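N-acetylmuramoyl-L-alanine amidase (PDB 7AGO) probably cleaves the amide bond between N-acetylmuramic acid and L-alanine in peptidoglycan, as a zinc-dependent amidase. Local coordinates at residues G7-L12 and G70-M75; G15-N20 and N81-C86; H118-N123 and K177-L182; L135-T140 and V212-G217. All blocks are in the same frame, centred on the assembly; numbering follows the deposited sequence.

Contact 1. Residues G7-L12 and G70-M75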
loop_
_atom_site.group_PDB
_atom_site.type_symbol
_atom_site.label_atom_id
_atom_site.label_comp_id
_atom_site.label_asym_id
_atom_site.label_seq_id
_atom_site.Cartn_x
_atom_site.Cartn_y
_atom_site.Cartn_z
ATOM N N GLY A 7 -7.513 -18.048 -8.810
ATOM C CA GLY A 7 -6.244 -18.572 -9.258
ATOM C C GLY A 7 -5.185 -17.525 -9.522
ATOM O O GLY A 7 -4.012 -17.887 -9.702
ATOM N N ARG A 8 -5.553 -16.245 -9.564
ATOM C CA ARG A 8 -4.546 -15.195 -9.632
ATOM C C ARG A 8 -3.780 -15.132 -8.319
ATOM O O ARG A 8 -4.234 -15.622 -7.282
ATOM C CB ARG A 8 -5.183 -13.833 -9.909
ATOM C CG ARG A 8 -5.933 -13.737 -11.220
ATOM C CD ARG A 8 -5.001 -13.871 -12.411
ATOM N NE ARG A 8 -5.703 -13.593 -13.665
ATOM C CZ ARG A 8 -5.512 -12.508 -14.412
ATOM N NH1 ARG A 8 -4.622 -11.593 -14.049
ATOM N NH2 ARG A 8 -6.204 -12.343 -15.533
ATOM N N ILE A 9 -2.608 -14.500 -8.369
ATOM C CA ILE A 9 -1.714 -14.379 -7.222
ATOM C C ILE A 9 -1.576 -12.908 -6.873
ATOM O O ILE A 9 -1.197 -12.102 -7.728
ATOM C CB ILE A 9 -0.330 -14.980 -7.529
ATOM C CG1 ILE A 9 -0.465 -16.464 -7.859
ATOM C CG2 ILE A 9 0.624 -14.735 -6.363
ATOM C CD1 ILE A 9 0.718 -17.020 -8.600
ATOM N N VAL A 10 -1.850 -12.563 -5.614
ATOM C CA VAL A 10 -1.717 -11.192 -5.130
ATOM C C VAL A 10 -0.860 -11.212 -3.874
ATOM O O VAL A 10 -1.101 -12.024 -2.974
ATOM C CB VAL A 10 -3.088 -10.555 -4.831
ATOM C CG1 VAL A 10 -2.910 -9.139 -4.255
ATOM C CG2 VAL A 10 -3.950 -10.529 -6.081
ATOM N N VAL A 11 0.136 -10.323 -3.807
ATOM C CA VAL A 11 0.926 -10.140 -2.590
ATOM C C VAL A 11 0.537 -8.814 -1.955
ATOM O O VAL A 11 0.379 -7.800 -2.650
ATOM C CB VAL A 11 2.446 -10.191 -2.834
ATOM C CG1 VAL A 11 3.181 -10.118 -1.483
ATOM C CG2 VAL A 11 2.825 -11.456 -3.568
ATOM N N LEU A 12 0.379 -8.831 -0.630
ATOM C CA LEU A 12 -0.064 -7.678 0.141
ATOM C C LEU A 12 1.040 -7.253 1.093
ATOM O O LEU A 12 1.635 -8.092 1.775
ATOM C CB LEU A 12 -1.332 -8.011 0.930
ATOM C CG LEU A 12 -2.504 -8.532 0.095
ATOM C CD1 LEU A 12 -3.651 -8.985 1.001
ATOM C CD2 LEU A 12 -2.966 -7.452 -0.881
ATOM N N GLY A 70 -11.067 -16.958 -4.144
ATOM C CA GLY A 70 -10.220 -17.894 -4.854
ATOM C C GLY A 70 -8.876 -17.343 -5.274
ATOM O O GLY A 70 -8.181 -17.988 -6.068
ATOM N N VAL A 71 -8.486 -16.180 -4.763
ATOM C CA VAL A 71 -7.212 -15.561 -5.109
ATOM C C VAL A 71 -6.133 -16.112 -4.188
ATOM O O VAL A 71 -6.324 -16.181 -2.968
ATOM C CB VAL A 71 -7.303 -14.030 -5.000
ATOM C CG1 VAL A 71 -5.956 -13.390 -5.232
ATOM C CG2 VAL A 71 -8.326 -13.504 -5.995
ATOM N N ARG A 72 -5.007 -16.513 -4.771
ATOM C CA ARG A 72 -3.850 -16.965 -4.008
ATOM C C ARG A 72 -3.134 -15.743 -3.451
ATOM O O ARG A 72 -2.933 -14.761 -4.171
ATOM C CB ARG A 72 -2.916 -17.782 -4.902
ATOM C CG ARG A 72 -3.582 -19.001 -5.518
ATOM C CD ARG A 72 -3.011 -19.368 -6.891
ATOM N NE ARG A 72 -1.602 -19.740 -6.833
ATOM C CZ ARG A 72 -0.883 -20.108 -7.892
ATOM N NH1 ARG A 72 -1.441 -20.143 -9.098
ATOM N NH2 ARG A 72 0.397 -20.437 -7.750
ATOM N N THR A 73 -2.778 -15.776 -2.163
ATOM C CA THR A 73 -2.298 -14.571 -1.491
ATOM C C THR A 73 -1.025 -14.837 -0.695
ATOM O O THR A 73 -0.776 -15.953 -0.234
ATOM C CB THR A 73 -3.344 -13.978 -0.513
ATOM O OG1 THR A 73 -3.668 -14.947 0.491
ATOM C CG2 THR A 73 -4.616 -13.563 -1.239
ATOM N N ALA A 74 -0.232 -13.783 -0.517
ATOM C CA ALA A 74 0.874 -13.800 0.434
ATOM C C ALA A 74 1.009 -12.409 1.033
ATOM O O ALA A 74 0.439 -11.439 0.520
ATOM C CB ALA A 74 2.183 -14.243 -0.224
ATOM N N MET A 75 1.766 -12.325 2.132
ATOM C CA MET A 75 2.057 -11.075 2.819
ATOM C C MET A 75 3.559 -10.928 3.022
ATOM O O MET A 75 4.312 -11.907 3.011
ATOM C CB MET A 75 1.357 -10.993 4.186
ATOM C CG MET A 75 -0.162 -11.120 4.112
ATOM S SD MET A 75 -0.949 -10.895 5.723
ATOM C CE MET A 75 -0.167 -12.179 6.711
#
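The guanidinium of Arg72 lies across the end of Ile9, whose CD1 sits over the centre of one face, 3.5 Å from CZ. Arg72 reaches this place because its chain bends at chi2 and again at chi3 (63°), folding back over the neighbouring strand instead of running straight out. Its CD then touches Gly7 O, and NH1 makes a weak hydrogen bond to the same oxygen at 3.5 Å. On the other face of the sheet, Val10 CG2 meets Val71 CG1 at 3.6 Å, an apolar contact between two buried valines.

Between these two layers of side chains the backbones pair as parallel strands, Ile9 beside Arg72 and Leu12 beside Met75. The 7-12 segment both gives and accepts: Val10 N donates to Arg72 O at 2.8 Å and Val10 O receives Ala74 N at 3.1 Å, while Arg8 O takes Arg72 N at 2.8 Å and Leu12 N reaches Ala74 O. The ladder is prolonged at its start by Gly7 N, bonded to Gly70 O at 2.8 Å. Gly70 has positive phi and closes helix 51-68 in a Schellman motif, which turns the chain directly into strand 72-75.

Strand 72-75 is an outermost strand of the six-stranded mixed sheet, and strand 9-14 pairs on its other edge with strand 101-108, Val11 bonding to Ala101 and Val103. Helix 51-68 packs on Leu12 and Thr73, completing a right-handed beta-alpha-beta crossover from strand 9-14, while Ile211 and Leu215 of helix 197-216 lie against Val10.

Contact 2. Residues G15-N20 and N81-C86. With ZN (zinc ion), chain D; ZGL (D-alpha-glutamine), chain B.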
loop_
_atom_site.group_PDB
_atom_site.type_symbol
_atom_site.label_atom_id
_atom_site.label_comp_id
_atom_site.label_asym_id
_atom_site.label_seq_id
_atom_site.Cartn_x
_atom_site.Cartn_y
_atom_site.Cartn_z
ATOM N N GLY A 15 2.394 -1.770 5.368
ATOM C CA GLY A 15 3.598 -0.969 5.508
ATOM C C GLY A 15 4.090 -0.892 6.942
ATOM O O GLY A 15 3.309 -0.899 7.895
ATOM N N HIS A 16 5.419 -0.800 7.070
ATOM C CA HIS A 16 6.170 -0.642 8.319
ATOM C C HIS A 16 6.151 -1.900 9.181
ATOM O O HIS A 16 5.537 -2.910 8.814
ATOM C CB HIS A 16 5.664 0.571 9.096
ATOM C CG HIS A 16 5.560 1.796 8.245
ATOM N ND1 HIS A 16 6.659 2.550 7.880
ATOM C CD2 HIS A 16 4.494 2.360 7.630
ATOM C CE1 HIS A 16 6.265 3.536 7.089
ATOM N NE2 HIS A 16 4.956 3.449 6.931
ATOM N N ASN A 17 6.859 -1.842 10.313
ATOM C CA ASN A 17 7.091 -2.978 11.195
ATOM C C ASN A 17 6.219 -2.899 12.441
ATOM O O ASN A 17 5.830 -1.820 12.890
ATOM C CB ASN A 17 8.550 -3.029 11.676
ATOM C CG ASN A 17 9.554 -3.270 10.575
ATOM O OD1 ASN A 17 9.245 -3.815 9.517
ATOM N ND2 ASN A 17 10.808 -2.885 10.845
ATOM N N GLY A 18 6.021 -4.061 13.068
ATOM C CA GLY A 18 5.432 -4.080 14.400
ATOM C C GLY A 18 6.324 -3.464 15.463
ATOM O O GLY A 18 5.829 -2.927 16.457
ATOM N N ALA A 19 7.642 -3.525 15.271
ATOM C CA ALA A 19 8.587 -2.924 16.203
ATOM C C ALA A 19 9.867 -2.611 15.442
ATOM O O ALA A 19 10.110 -3.149 14.358
ATOM C CB ALA A 19 8.882 -3.849 17.388
ATOM N N ASN A 20 10.701 -1.751 16.021
ATOM C CA ASN A 20 11.907 -1.333 15.319
ATOM C C ASN A 20 13.117 -1.357 16.242
ATOM O O ASN A 20 12.995 -1.372 17.469
ATOM C CB ASN A 20 11.742 0.068 14.724
ATOM C CG ASN A 20 10.559 0.151 13.784
ATOM O OD1 ASN A 20 10.579 -0.433 12.705
ATOM N ND2 ASN A 20 9.514 0.861 14.200
ATOM N N ASN A 81 4.212 -7.008 15.904
ATOM C CA ASN A 81 4.873 -6.698 17.167
ATOM C C ASN A 81 6.382 -6.894 17.153
ATOM O O ASN A 81 7.013 -6.632 18.182
ATOM C CB ASN A 81 4.247 -7.523 18.314
ATOM C CG ASN A 81 4.446 -9.016 18.145
ATOM O OD1 ASN A 81 5.405 -9.591 18.664
ATOM N ND2 ASN A 81 3.528 -9.654 17.442
ATOM N N LYS A 82 6.992 -7.309 16.044
ATOM C CA LYS A 82 8.437 -7.489 15.965
ATOM C C LYS A 82 8.999 -6.776 14.745
ATOM O O LYS A 82 8.269 -6.326 13.852
ATOM C CB LYS A 82 8.826 -8.974 15.879
ATOM C CG LYS A 82 8.409 -9.781 17.075
ATOM C CD LYS A 82 9.247 -9.428 18.293
ATOM C CE LYS A 82 8.820 -10.248 19.497
ATOM N NZ LYS A 82 9.802 -10.136 20.608
ATOM N N LEU A 83 10.332 -6.711 14.707
ATOM C CA LEU A 83 11.026 -6.270 13.507
ATOM C C LEU A 83 10.507 -7.021 12.289
ATOM O O LEU A 83 10.317 -8.240 12.333
ATOM C CB LEU A 83 12.528 -6.508 13.662
ATOM C CG LEU A 83 13.432 -5.793 12.656
ATOM C CD1 LEU A 83 13.425 -4.281 12.913
ATOM C CD2 LEU A 83 14.837 -6.352 12.763
ATOM N N GLY A 84 10.246 -6.280 11.213
ATOM C CA GLY A 84 9.838 -6.862 9.953
ATOM C C GLY A 84 10.889 -6.617 8.887
ATOM O O GLY A 84 11.946 -6.045 9.158
ATOM N N PRO A 85 10.625 -7.056 7.656
ATOM C CA PRO A 85 11.649 -6.974 6.605
ATOM C C PRO A 85 11.859 -5.551 6.107
ATOM O O PRO A 85 10.933 -4.733 6.079
ATOM C CB PRO A 85 11.090 -7.867 5.490
ATOM C CG PRO A 85 10.057 -8.755 6.173
ATOM C CD PRO A 85 9.476 -7.883 7.258
ATOM N N CYS A 86 13.101 -5.276 5.704
ATOM C CA CYS A 86 13.461 -4.006 5.076
ATOM C C CYS A 86 12.677 -3.813 3.788
ATOM O O CYS A 86 12.167 -4.765 3.199
ATOM C CB CYS A 86 14.944 -3.961 4.748
ATOM S SG CYS A 86 16.044 -3.975 6.177
HETATM ZN ZN ZN D . 3.728 4.517 5.646
HETATM C CD ZGL B . 8.923 3.370 4.265
HETATM N N ZGL B . 7.524 5.114 3.208
HETATM O O2 ZGL B . 7.902 2.699 4.420
HETATM N N1 ZGL B . 10.100 3.060 4.793
HETATM C CA ZGL B . 8.896 4.645 3.428
HETATM C CB ZGL B . 9.667 4.418 2.123
HETATM C C ZGL B . 9.858 2.907 0.044
HETATM C CG ZGL B . 9.135 3.232 1.341
HETATM O OXT ZGL B . 10.816 3.639 -0.318
HETATM O O ZGL B . 9.466 1.923 -0.593
HETATM O O HOH W 1 13.084 -3.548 9.156
HETATM O O HOH W 2 6.318 -6.733 11.949
HETATM O O HOH W 3 2.879 6.356 5.075
#
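Neither segment is regular here: two loops, one after strand 9-14 and one before helix 87-96, run close together, with the Gly18 and Asn81 alpha carbons 3.9 Å apart. A direct backbone hydrogen bond, Ala19 N to Lys82 O, is weak at 3.2 Å, and a water accepts from Gly18 N and lies within hydrogen-bonding distance of Lys82 O, to which it may donate. Leu83 CA also directs its hydrogen at Ala19 O.

Asn17 carries most of the side-chain contact. With CG anti to its own carbonyl carbon (chi1 -65°), the amide extends along Gly84 and brings OD1 within 3.1 Å of Gly84 CA. ND2 is held by two bonds: it donates to Asn20 OD1 at 3.1 Å, and to a water at 2.9 Å that in turn donates a hydrogen bond to Gly84 O. Leu83 lies alongside and points the same way, its CD1 3.6 Å from Asn17 ND2. Ala19 CB rests on Asn81 O.

His16 turns away from the 81-86 loop to bind zinc through NE2 at 2.1 Å; its ND1 is bonded to Thr40 O, which should fix the ring's rotation. Arg90 ties the two loops together, donating to His16 O through NH2 and to Pro85 O through NE, and Cys86 is joined to Cys38 by a disulfide. Together with Glu51, His106 and a water, His16 forms the His-Glu-His zinc site characteristic of this amidase family.

Contact 3. Residues H118-N123 and K177-L182. With ALA (alanine), chain C.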
loop_
_atom_site.group_PDB
_atom_site.type_symbol
_atom_site.label_atom_id
_atom_site.label_comp_id
_atom_site.label_asym_id
_atom_site.label_seq_id
_atom_site.Cartn_x
_atom_site.Cartn_y
_atom_site.Cartn_z
ATOM N N HIS A 118 -4.430 8.492 -1.629
ATOM C CA HIS A 118 -3.739 8.643 -2.906
ATOM C C HIS A 118 -3.007 7.358 -3.260
ATOM O O HIS A 118 -2.500 6.650 -2.386
ATOM C CB HIS A 118 -2.786 9.878 -2.961
ATOM C CG HIS A 118 -1.657 9.884 -1.964
ATOM N ND1 HIS A 118 -1.843 10.136 -0.622
ATOM C CD2 HIS A 118 -0.316 9.796 -2.143
ATOM C CE1 HIS A 118 -0.671 10.138 -0.007
ATOM N NE2 HIS A 118 0.275 9.944 -0.911
ATOM N N VAL A 119 -3.005 7.053 -4.553
ATOM C CA VAL A 119 -2.446 5.824 -5.105
ATOM C C VAL A 119 -1.101 6.186 -5.715
ATOM O O VAL A 119 -1.044 6.934 -6.697
ATOM C CB VAL A 119 -3.388 5.209 -6.151
ATOM C CG1 VAL A 119 -2.775 3.953 -6.768
ATOM C CG2 VAL A 119 -4.747 4.888 -5.528
ATOM N N ASN A 120 -0.023 5.670 -5.124
ATOM C CA ASN A 120 1.340 5.947 -5.559
ATOM C C ASN A 120 1.802 4.876 -6.535
ATOM O O ASN A 120 1.543 3.684 -6.340
ATOM C CB ASN A 120 2.295 5.996 -4.359
ATOM C CG ASN A 120 1.901 7.069 -3.355
ATOM O OD1 ASN A 120 2.288 8.226 -3.492
ATOM N ND2 ASN A 120 1.100 6.692 -2.362
ATOM N N TYR A 121 2.486 5.314 -7.585
ATOM C CA TYR A 121 2.984 4.394 -8.599
ATOM C C TYR A 121 4.306 4.924 -9.128
ATOM O O TYR A 121 4.614 6.115 -9.013
ATOM C CB TYR A 121 1.966 4.205 -9.737
ATOM C CG TYR A 121 1.751 5.457 -10.559
ATOM C CD1 TYR A 121 0.845 6.431 -10.150
ATOM C CD2 TYR A 121 2.455 5.669 -11.741
ATOM C CE1 TYR A 121 0.644 7.580 -10.897
ATOM C CE2 TYR A 121 2.261 6.822 -12.496
ATOM C CZ TYR A 121 1.359 7.771 -12.067
ATOM O OH TYR A 121 1.168 8.914 -12.814
ATOM N N SER A 122 5.083 4.018 -9.724
ATOM C CA SER A 122 6.427 4.355 -10.179
ATOM C C SER A 122 6.383 5.274 -11.396
ATOM O O SER A 122 5.742 4.963 -12.403
ATOM C CB SER A 122 7.196 3.080 -10.522
ATOM O OG SER A 122 8.502 3.388 -11.006
ATOM N N ASN A 123 7.078 6.399 -11.309
ATOM C CA ASN A 123 7.119 7.323 -12.436
ATOM C C ASN A 123 8.379 8.171 -12.342
ATOM O O ASN A 123 8.620 8.799 -11.303
ATOM C CB ASN A 123 5.878 8.224 -12.467
ATOM C CG ASN A 123 5.710 8.936 -13.798
ATOM O OD1 ASN A 123 5.936 8.354 -14.858
ATOM N ND2 ASN A 123 5.313 10.203 -13.748
ATOM N N LYS A 177 2.212 -3.054 -9.448
ATOM C CA LYS A 177 2.215 -2.732 -8.028
ATOM C C LYS A 177 1.757 -1.295 -7.828
ATOM O O LYS A 177 2.113 -0.412 -8.611
ATOM C CB LYS A 177 3.619 -2.920 -7.421
ATOM C CG LYS A 177 3.688 -2.576 -5.934
ATOM C CD LYS A 177 5.027 -2.962 -5.293
ATOM C CE LYS A 177 5.051 -2.524 -3.821
ATOM N NZ LYS A 177 6.326 -2.916 -3.132
ATOM N N VAL A 178 0.976 -1.070 -6.767
ATOM C CA VAL A 178 0.645 0.269 -6.302
ATOM C C VAL A 178 0.832 0.313 -4.793
ATOM O O VAL A 178 0.727 -0.707 -4.102
ATOM C CB VAL A 178 -0.793 0.698 -6.674
ATOM C CG1 VAL A 178 -0.961 0.751 -8.191
ATOM C CG2 VAL A 178 -1.827 -0.260 -6.052
ATOM N N LEU A 179 1.134 1.504 -4.286
ATOM C CA LEU A 179 1.199 1.754 -2.849
ATOM C C LEU A 179 0.057 2.714 -2.548
ATOM O O LEU A 179 0.086 3.873 -2.983
ATOM C CB LEU A 179 2.555 2.334 -2.439
ATOM C CG LEU A 179 2.876 2.466 -0.940
ATOM C CD1 LEU A 179 4.381 2.691 -0.715
ATOM C CD2 LEU A 179 2.076 3.600 -0.293
ATOM N N VAL A 180 -0.941 2.237 -1.809
ATOM C CA VAL A 180 -2.131 3.024 -1.508
ATOM C C VAL A 180 -1.961 3.630 -0.125
ATOM O O VAL A 180 -1.873 2.902 0.870
ATOM C CB VAL A 180 -3.411 2.175 -1.577
ATOM C CG1 VAL A 180 -4.626 3.048 -1.322
ATOM C CG2 VAL A 180 -3.541 1.504 -2.941
ATOM N N GLU A 181 -1.887 4.960 -0.068
ATOM C CA GLU A 181 -2.018 5.708 1.178
ATOM C C GLU A 181 -3.508 5.946 1.394
ATOM O O GLU A 181 -4.125 6.727 0.662
ATOM C CB GLU A 181 -1.252 7.028 1.094
ATOM C CG GLU A 181 0.278 6.882 1.046
ATOM C CD GLU A 181 0.876 6.724 2.421
ATOM O OE1 GLU A 181 0.080 6.667 3.385
ATOM O OE2 GLU A 181 2.130 6.656 2.542
ATOM N N LEU A 182 -4.106 5.244 2.366
ATOM C CA LEU A 182 -5.563 5.218 2.414
ATOM C C LEU A 182 -6.155 6.493 2.997
ATOM O O LEU A 182 -7.341 6.762 2.772
ATOM C CB LEU A 182 -6.058 4.002 3.205
ATOM C CG LEU A 182 -5.998 2.684 2.430
ATOM C CD1 LEU A 182 -6.169 1.479 3.356
ATOM C CD2 LEU A 182 -7.098 2.679 1.354
HETATM N N ALA C . 5.644 8.127 2.402
HETATM C CA ALA C . 5.792 6.680 2.537
HETATM C C ALA C . 7.265 6.297 2.652
HETATM O O ALA C . 8.140 7.106 2.324
HETATM C CB ALA C . 5.142 5.967 1.356
HETATM O O HOH W 4 4.144 1.490 -8.943
#
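Strands 118-122 and 177-184 pair antiparallel in the mixed sheet of the zinc amidase fold, beside the metal site. Backbone hydrogen bonds come in two reciprocal pairs: His118 N to Glu181 O and Glu181 N to His118 O are both 2.9 Å, and Asn120 and Leu179 also bond in both directions. Val119 and Val180 form the non-hydrogen-bonded pair between them. Beyond Asn120 the strands diverge, and a water spans Ser122 N and Lys177 O.

Apolar packing occupies the valine face, where Val119 CG1 crosses Val178 CB at 3.8 Å under helix 132-147. The opposite face is more polar. Here Glu181 CB sits over one face of the His118 ring, toward its rim and 3.7 Å from the centroid, a CH-pi contact. Glu181 then bends at chi2 (-83°), leaving its carboxylate plane only 14° from that of the ring and placing OE2 3.3 Å from CB of the bound alanine. Leu179 CD1 touches the same methyl, giving the ligand an apolar and an acidic neighbour near the zinc.

Asn120 OD1 is held by Arg164 NH1 from strand 161-164. Its ND2 donates to Leu179 O at 3.1 Å, reaching that oxygen from the face of the carbonyl plane opposite to Asn120 N.

Contact 4. Residues L135-T140 and V212-G217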
loop_
_atom_site.group_PDB
_atom_site.type_symbol
_atom_site.label_atom_id
_atom_site.label_comp_id
_atom_site.label_asym_id
_atom_site.label_seq_id
_atom_site.Cartn_x
_atom_site.Cartn_y
_atom_site.Cartn_z
ATOM N N LEU A 135 0.556 1.760 -14.577
ATOM C CA LEU A 135 -0.292 2.947 -14.643
ATOM C C LEU A 135 -1.763 2.556 -14.729
ATOM O O LEU A 135 -2.625 3.203 -14.117
ATOM C CB LEU A 135 0.109 3.820 -15.835
ATOM C CG LEU A 135 -0.664 5.130 -16.011
ATOM C CD1 LEU A 135 -0.500 6.011 -14.780
ATOM C CD2 LEU A 135 -0.237 5.875 -17.278
ATOM N N ARG A 136 -2.079 1.505 -15.492
ATOM C CA ARG A 136 -3.462 1.037 -15.521
ATOM C C ARG A 136 -3.901 0.563 -14.143
ATOM O O ARG A 136 -5.031 0.832 -13.718
ATOM C CB ARG A 136 -3.649 -0.078 -16.553
ATOM C CG ARG A 136 -5.088 -0.614 -16.592
ATOM C CD ARG A 136 -5.353 -1.557 -17.763
ATOM N NE ARG A 136 -4.610 -2.808 -17.650
ATOM C CZ ARG A 136 -5.051 -3.898 -17.025
ATOM N NH1 ARG A 136 -6.249 -3.913 -16.441
ATOM N NH2 ARG A 136 -4.286 -4.983 -16.987
ATOM N N PHE A 137 -3.018 -0.139 -13.422
ATOM C CA PHE A 137 -3.357 -0.558 -12.065
ATOM C C PHE A 137 -3.649 0.647 -11.181
ATOM O O PHE A 137 -4.638 0.656 -10.434
ATOM C CB PHE A 137 -2.219 -1.395 -11.469
ATOM C CG PHE A 137 -2.606 -2.184 -10.244
ATOM C CD1 PHE A 137 -3.936 -2.289 -9.843
ATOM C CD2 PHE A 137 -1.632 -2.823 -9.490
ATOM C CE1 PHE A 137 -4.289 -3.026 -8.720
ATOM C CE2 PHE A 137 -1.972 -3.564 -8.371
ATOM C CZ PHE A 137 -3.304 -3.662 -7.978
ATOM N N ALA A 138 -2.804 1.679 -11.265
ATOM C CA ALA A 138 -2.982 2.856 -10.419
ATOM C C ALA A 138 -4.295 3.566 -10.729
ATOM O O ALA A 138 -5.040 3.947 -9.817
ATOM C CB ALA A 138 -1.801 3.808 -10.594
ATOM N N LYS A 139 -4.591 3.762 -12.017
ATOM C CA LYS A 139 -5.826 4.442 -12.389
ATOM C C LYS A 139 -7.039 3.616 -12.001
ATOM O O LYS A 139 -8.043 4.163 -11.528
ATOM C CB LYS A 139 -5.842 4.731 -13.889
ATOM C CG LYS A 139 -4.852 5.803 -14.296
ATOM C CD LYS A 139 -4.890 6.087 -15.793
ATOM C CE LYS A 139 -3.933 7.219 -16.150
ATOM N NZ LYS A 139 -3.938 7.522 -17.610
ATOM N N THR A 140 -6.960 2.294 -12.190
ATOM C CA THR A 140 -8.089 1.434 -11.850
ATOM C C THR A 140 -8.329 1.426 -10.351
ATOM O O THR A 140 -9.478 1.498 -9.902
ATOM C CB THR A 140 -7.843 0.015 -12.360
ATOM O OG1 THR A 140 -7.730 0.044 -13.795
ATOM C CG2 THR A 140 -8.998 -0.912 -11.952
ATOM N N VAL A 212 -9.881 -6.546 -7.935
ATOM C CA VAL A 212 -10.735 -7.333 -8.822
ATOM C C VAL A 212 -10.900 -6.637 -10.165
ATOM O O VAL A 212 -10.830 -7.276 -11.227
ATOM C CB VAL A 212 -12.100 -7.604 -8.158
ATOM C CG1 VAL A 212 -13.063 -8.204 -9.172
ATOM C CG2 VAL A 212 -11.931 -8.532 -6.968
ATOM N N ALA A 213 -11.122 -5.320 -10.146
ATOM C CA ALA A 213 -11.314 -4.594 -11.395
ATOM C C ALA A 213 -10.059 -4.656 -12.258
ATOM O O ALA A 213 -10.145 -4.847 -13.478
ATOM C CB ALA A 213 -11.704 -3.144 -11.107
ATOM N N TYR A 214 -8.884 -4.524 -11.640
ATOM C CA TYR A 214 -7.641 -4.588 -12.405
ATOM C C TYR A 214 -7.418 -5.977 -12.989
ATOM O O TYR A 214 -7.115 -6.116 -14.180
ATOM C CB TYR A 214 -6.448 -4.188 -11.533
ATOM C CG TYR A 214 -5.140 -4.306 -12.287
ATOM C CD1 TYR A 214 -4.822 -3.410 -13.302
ATOM C CD2 TYR A 214 -4.232 -5.317 -12.000
ATOM C CE1 TYR A 214 -3.628 -3.515 -14.008
ATOM C CE2 TYR A 214 -3.025 -5.428 -12.705
ATOM C CZ TYR A 214 -2.735 -4.521 -13.705
ATOM O OH TYR A 214 -1.546 -4.611 -14.417
ATOM N N LEU A 215 -7.557 -7.022 -12.172
ATOM C CA LEU A 215 -7.308 -8.371 -12.677
ATOM C C LEU A 215 -8.363 -8.820 -13.681
ATOM O O LEU A 215 -8.072 -9.680 -14.523
ATOM C CB LEU A 215 -7.230 -9.370 -11.520
ATOM C CG LEU A 215 -6.099 -9.181 -10.499
ATOM C CD1 LEU A 215 -6.207 -10.224 -9.410
ATOM C CD2 LEU A 215 -4.750 -9.267 -11.178
ATOM N N SER A 216 -9.572 -8.256 -13.618
ATOM C CA SER A 216 -10.623 -8.557 -14.581
ATOM C C SER A 216 -10.472 -7.800 -15.893
ATOM O O SER A 216 -11.206 -8.097 -16.842
ATOM C CB SER A 216 -11.994 -8.235 -13.985
ATOM O OG SER A 216 -12.193 -8.938 -12.779
ATOM N N GLY A 217 -9.570 -6.823 -15.969
ATOM C CA GLY A 217 -9.413 -6.043 -17.182
ATOM C C GLY A 217 -10.428 -4.934 -17.369
ATOM O O GLY A 217 -10.802 -4.632 -18.509
HETATM O O HOH W 5 -4.773 -7.411 -15.985
#
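In this helix-helix packing, between 132-147 and the C-terminal helix 197-216 on one side of the sheet, Tyr214 is the central group, touched by both Phe137 and Arg136. The short helical segments run roughly antiparallel, at 141°, with axes 9.3 Å apart. Phe137 and Tyr214 cross at about a right angle as side chains, yet their rings form an offset stack, centroids 4.3 Å apart and planes 24° from parallel. Phe137 CD1 lies 3.4 Å from Tyr214 CG, and Phe137 CB sits over the same tyrosine face.

In one of its two modelled conformers, Arg136 extends from its helix with CG anti to the backbone N and bends at chi3, laying the guanidinium nearly parallel to the tyrosine ring, 19° between planes. Tyr214 CE1 is over the centre of the guanidinium, 3.4 Å from CZ. A water in the guanidinium plane joins NH2 to Tyr214 O. One turn further along its helix, Thr140 CG2 meets Ala213 CB at 3.6 Å, while Thr140 OG1 turns back and donates to Arg136 O.

Tyr214 O also serves the Schellman motif at the helix end, accepting Gly217 N, and in that same conformer Arg136 NH1 reaches it on a lone pair, in the carbonyl plane, at 3.3 Å.

In the fold
Contacts 1 and 3 belong to the same six-stranded mixed sheet, with centres about 18 Å apart: contact 1 joins an outermost strand to its neighbour, and contact 3 lies toward the other side. Contact 4 packs two helices on the sheet, meeting contact 1 through Leu215 against Val10 and contact 3 through Ala138 against Val178 and Tyr121. Contact 2 lies beyond the strand ends, about 29 Å between centres from contact 4. Along the chain, contacts 1 and 2 interleave, as do contacts 3 and 4, the first pair closing before the second opens. Contacts 1, 3 and 4 thus join the sheet to the helices on it, while contacts 2 and 3 bring His16 and Glu181 to the zinc region.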